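Local coordinates for protein alcohol dehydrogenase (Thermus thermophilus, PDB 2EIH) that probably catalyses the NAD(P)-dependent interconversion of alcohols and carbonyl compounds as a zinc-binding member of the medium-chain dehydrogenase family, at residues T153-M157 and V158-L162; A196-S200 and E201-R205. One frame throughout, in Å; residues are numbered along the deposited sequence.

Interaction 1 (T153-M157 and V158-L162); sequences TAWQM and VVDKL
The indole of Trp155 lies against Val159 one turn later: Val159 CG2, a branched methyl suited to a ring face, sits 3.6 Å from the centroid of the Trp155 five-membered ring, 11° off its normal, a CH-pi contact. With its CG anti to the backbone N (chi1 -178°), Trp155 carries the ring forward along the helix, so that its face meets that methyl. At the ring edge, in plane, a water accepts a weak bond from Trp155 NE1 (3.4 Å) and donates to Asp160 OD1 (3.0 Å); Asp160 OD2 forms a salt bridge with Arg296, so both carboxylate oxygens have partners. Were the indole cut back to an alanine, Val159 CG2 would probably lose its ring face and the water its weak N-H donor. Helix 148-161 changes pitch here. Ala154 O accepts from Val158 N (2.9 Å, 166°) and Trp155 O from Val159 N (2.8 Å) in the alpha-helical i to i+4 pattern, whereas Gln156 O takes Lys161 N and Met157 O takes Leu162 N, both at 2.6 Å, the i to i+5 bonds of a pi-type turn. Lys161 runs alongside Gln156, Lys161 CD 4.1 Å from Gln156 CG. Arg260 and Lys238 give side-chain donors to Lys161 O and Leu162 O, respectively.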
loop_
_atom_site.group_PDB
_atom_site.type_symbol
_atom_site.label_atom_id
_atom_site.label_comp_id
_atom_site.label_asym_id
_atom_site.label_seq_id
_atom_site.Cartn_x
_atom_site.Cartn_y
_atom_site.Cartn_z
ATOM N N THR A 153 17.155 5.730 10.359
ATOM C CA THR A 153 17.424 6.055 8.971
ATOM C C THR A 153 17.456 4.788 8.125
ATOM O O THR A 153 16.907 4.754 7.030
ATOM C CB THR A 153 18.761 6.799 8.841
ATOM O OG1 THR A 153 18.683 8.029 9.565
ATOM C CG2 THR A 153 19.086 7.081 7.385
ATOM N N ALA A 154 18.097 3.748 8.643
ATOM C CA ALA A 154 18.190 2.484 7.934
ATOM C C ALA A 154 16.812 1.834 7.821
ATOM O O ALA A 154 16.508 1.161 6.837
ATOM C CB ALA A 154 19.142 1.547 8.666
ATOM N N TRP A 155 15.980 2.037 8.832
ATOM C CA TRP A 155 14.658 1.432 8.840
ATOM C C TRP A 155 13.727 2.030 7.789
ATOM O O TRP A 155 13.026 1.295 7.092
ATOM C CB TRP A 155 14.047 1.548 10.236
ATOM C CG TRP A 155 12.696 0.910 10.345
ATOM C CD1 TRP A 155 11.524 1.380 9.834
ATOM C CD2 TRP A 155 12.378 -0.304 11.034
ATOM N NE1 TRP A 155 10.494 0.544 10.175
ATOM C CE2 TRP A 155 10.988 -0.498 10.918
ATOM C CE3 TRP A 155 13.131 -1.239 11.758
ATOM C CZ2 TRP A 155 10.328 -1.599 11.480
ATOM C CZ3 TRP A 155 12.484 -2.329 12.319
ATOM C CH2 TRP A 155 11.088 -2.496 12.185
ATOM N N GLN A 156 13.718 3.356 7.671
ATOM C CA GLN A 156 12.869 3.994 6.676
ATOM C C GLN A 156 13.302 3.558 5.287
ATOM O O GLN A 156 12.462 3.313 4.431
ATOM C CB GLN A 156 12.927 5.525 6.766
ATOM C CG GLN A 156 11.943 6.207 5.808
ATOM C CD GLN A 156 11.755 7.694 6.057
ATOM O OE1 GLN A 156 12.363 8.523 5.383
ATOM N NE2 GLN A 156 10.919 8.038 7.036
ATOM N N MET A 157 14.610 3.451 5.069
ATOM C CA MET A 157 15.122 3.042 3.768
ATOM C C MET A 157 14.751 1.595 3.430
ATOM O O MET A 157 14.205 1.323 2.360
ATOM C CB MET A 157 16.645 3.216 3.709
ATOM C CG MET A 157 17.109 4.662 3.793
ATOM S SD MET A 157 18.919 4.807 3.597
ATOM C CE MET A 157 19.412 4.262 5.147
ATOM N N VAL A 158 15.022 0.675 4.354
ATOM C CA VAL A 158 14.739 -0.751 4.167
ATOM C C VAL A 158 13.247 -1.099 4.200
ATOM O O VAL A 158 12.703 -1.648 3.245
ATOM C CB VAL A 158 15.488 -1.579 5.254
ATOM C CG1 VAL A 158 15.155 -3.063 5.134
ATOM C CG2 VAL A 158 16.992 -1.364 5.108
ATOM N N VAL A 159 12.592 -0.762 5.303
ATOM C CA VAL A 159 11.179 -1.062 5.481
ATOM C C VAL A 159 10.190 -0.203 4.660
ATOM O O VAL A 159 9.467 -0.731 3.819
ATOM C CB VAL A 159 10.833 -1.001 6.988
ATOM C CG1 VAL A 159 9.392 -1.401 7.224
ATOM C CG2 VAL A 159 11.766 -1.923 7.756
ATOM N N ASP A 160 10.162 1.108 4.890
ATOM C CA ASP A 160 9.242 1.994 4.172
ATOM C C ASP A 160 9.613 2.294 2.707
ATOM O O ASP A 160 8.813 2.075 1.805
ATOM C CB ASP A 160 9.070 3.305 4.959
ATOM C CG ASP A 160 8.630 3.068 6.409
ATOM O OD1 ASP A 160 7.619 2.356 6.620
ATOM O OD2 ASP A 160 9.278 3.601 7.338
ATOM N N LYS A 161 10.818 2.789 2.470
ATOM C CA LYS A 161 11.268 3.118 1.117
ATOM C C LYS A 161 11.454 1.920 0.188
ATOM O O LYS A 161 10.830 1.850 -0.864
ATOM C CB LYS A 161 12.587 3.892 1.184
ATOM C CG LYS A 161 12.472 5.371 0.897
ATOM C CD LYS A 161 11.483 6.102 1.780
ATOM C CE LYS A 161 11.540 7.573 1.421
ATOM N NZ LYS A 161 10.488 8.415 2.027
ATOM N N LEU A 162 12.313 0.984 0.569
ATOM C CA LEU A 162 12.577 -0.177 -0.269
ATOM C C LEU A 162 11.546 -1.295 -0.149
ATOM O O LEU A 162 11.465 -2.165 -1.023
ATOM C CB LEU A 162 13.961 -0.743 0.053
ATOM C CG LEU A 162 15.151 0.184 -0.191
ATOM C CD1 LEU A 162 16.337 -0.312 0.612
ATOM C CD2 LEU A 162 15.473 0.260 -1.677
HETATM O O HOH W 1 7.276 0.606 9.003
#

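Interaction 2 (A196-S200 and E201-R205); sequences ATAGS and EDKLR
Ala196 and Leu204 meet where strand 193-198 gives way to helix 201-210, the first half of a beta-alpha-beta unit in the six-stranded parallel sheet of the Rossmann-type domain. The helix folds back almost antiparallel to the strand, at 158°, with the two short axes 7.6 Å apart at their closest. So near a strand, small residues suit the helix-facing positions: the carbonyl oxygen Ala196 O touches Leu204 CD2 at 3.5 Å, and the backbone is reached directly by that methyl. Thr197 points away from the helix, a beta-branched residue fitting an extended strand, and packs on Val216 of the neighbouring strand 214-217. Ala198 turns back toward the helix, its CB lying 3.6 Å from Leu204 CD2 and 3.5 Å from Lys203 CB; the methyl thus touches two successive helical side chains. Gly199 leads out of the strand, and its carbonyl receives a weak hydrogen bond from Asn217. Ser200 is the N-cap. Its OG, between the backbone N and the carbonyl carbon (chi1 67°), is brought round to accept from Lys203 N at 3.2 Å, a nearly straight bond (167°) that satisfies an amide of the first turn. A short hydroxyl side chain is well suited to this task. Ser200 O takes a further, weak bond from Leu204 N, beginning the regular helical pattern. The extended chain of Lys203 starts beside the cap, with CG 3.2 Å from Ser200 OG, and carries its NZ to a weak hydrogen bond with the carbonyl oxygen of Arg332.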
loop_
_atom_site.group_PDB
_atom_site.type_symbol
_atom_site.label_atom_id
_atom_site.label_comp_id
_atom_site.label_asym_id
_atom_site.label_seq_id
_atom_site.Cartn_x
_atom_site.Cartn_y
_atom_site.Cartn_z
ATOM N N ALA A 196 26.799 -7.399 0.813
ATOM C CA ALA A 196 27.402 -6.156 1.302
ATOM C C ALA A 196 28.734 -5.853 0.620
ATOM O O ALA A 196 29.502 -6.762 0.319
ATOM C CB ALA A 196 27.600 -6.238 2.813
ATOM N N THR A 197 29.005 -4.576 0.377
ATOM C CA THR A 197 30.258 -4.187 -0.255
ATOM C C THR A 197 31.063 -3.274 0.669
ATOM O O THR A 197 30.496 -2.458 1.406
ATOM C CB THR A 197 30.030 -3.447 -1.594
ATOM O OG1 THR A 197 29.408 -2.179 -1.352
ATOM C CG2 THR A 197 29.144 -4.271 -2.516
ATOM N N ALA A 198 32.384 -3.431 0.635
ATOM C CA ALA A 198 33.292 -2.630 1.451
ATOM C C ALA A 198 34.623 -2.525 0.723
ATOM O O ALA A 198 34.813 -3.153 -0.319
ATOM C CB ALA A 198 33.490 -3.272 2.813
ATOM N N GLY A 199 35.542 -1.737 1.274
ATOM C CA GLY A 199 36.841 -1.560 0.646
ATOM C C GLY A 199 37.941 -2.502 1.110
ATOM O O GLY A 199 38.776 -2.917 0.314
ATOM N N SER A 200 37.950 -2.825 2.398
ATOM C CA SER A 200 38.949 -3.714 2.975
ATOM C C SER A 200 38.345 -5.098 3.179
ATOM O O SER A 200 37.129 -5.241 3.225
ATOM C CB SER A 200 39.401 -3.174 4.328
ATOM O OG SER A 200 38.344 -3.239 5.266
ATOM N N GLU A 201 39.193 -6.111 3.326
ATOM C CA GLU A 201 38.723 -7.477 3.539
ATOM C C GLU A 201 38.171 -7.581 4.961
ATOM O O GLU A 201 37.260 -8.355 5.235
ATOM C CB GLU A 201 39.882 -8.465 3.366
ATOM C CG GLU A 201 39.488 -9.873 2.923
ATOM C CD GLU A 201 38.289 -10.437 3.666
ATOM O OE1 GLU A 201 37.147 -10.030 3.355
ATOM O OE2 GLU A 201 38.477 -11.285 4.570
ATOM N N ASP A 202 38.731 -6.790 5.866
ATOM C CA ASP A 202 38.289 -6.808 7.249
ATOM C C ASP A 202 36.818 -6.424 7.336
ATOM O O ASP A 202 36.021 -7.137 7.946
ATOM C CB ASP A 202 39.140 -5.852 8.095
ATOM C CG ASP A 202 40.432 -6.498 8.581
ATOM O OD1 ASP A 202 41.335 -5.756 9.044
ATOM O OD2 ASP A 202 40.539 -7.752 8.520
ATOM N N LYS A 203 36.453 -5.305 6.720
ATOM C CA LYS A 203 35.068 -4.849 6.755
ATOM C C LYS A 203 34.109 -5.882 6.158
ATOM O O LYS A 203 33.029 -6.111 6.701
ATOM C CB LYS A 203 34.945 -3.506 6.034
ATOM C CG LYS A 203 35.631 -2.371 6.773
ATOM C CD LYS A 203 35.588 -1.093 5.963
ATOM C CE LYS A 203 36.085 0.101 6.766
ATOM N NZ LYS A 203 36.000 1.350 5.950
ATOM N N LEU A 204 34.500 -6.520 5.059
ATOM C CA LEU A 204 33.650 -7.538 4.447
ATOM C C LEU A 204 33.491 -8.734 5.366
ATOM O O LEU A 204 32.415 -9.321 5.453
ATOM C CB LEU A 204 34.238 -8.022 3.128
ATOM C CG LEU A 204 34.167 -7.060 1.955
ATOM C CD1 LEU A 204 34.707 -7.755 0.721
ATOM C CD2 LEU A 204 32.721 -6.620 1.743
ATOM N N ARG A 205 34.580 -9.109 6.033
ATOM C CA ARG A 205 34.546 -10.242 6.949
ATOM C C ARG A 205 33.622 -9.861 8.090
ATOM O O ARG A 205 32.884 -10.693 8.633
ATOM C CB ARG A 205 35.941 -10.532 7.498
ATOM C CG ARG A 205 35.964 -11.495 8.683
ATOM C CD ARG A 205 37.391 -11.609 9.241
ATOM N NE ARG A 205 37.941 -10.281 9.511
ATOM C CZ ARG A 205 37.598 -9.525 10.552
ATOM N NH1 ARG A 205 38.137 -8.322 10.717
ATOM N NH2 ARG A 205 36.738 -9.988 11.448
#

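From the N terminus, the chain first reaches interaction 1 near the end of helix 148-161, then passes through strand 169-172 and helix 180-189 into strand 193-198, where interaction 2 begins. Each is local, closing a helical turn in 153-162 and a strand-to-helix turn in 196-205, so the two follow in series and neither nest nor cross. Their centres are about 22 Å apart and their nearest atoms about 12 Å, without touching. Interaction 1 lies in a helix packed on helices 180-189 and 297-306 and strand 236-241, and also meets neighbouring subunits; interaction 2 joins strand 193-198 to helix 201-210. The parallel sheet containing strands 193-198 and 236-241 connects their surroundings.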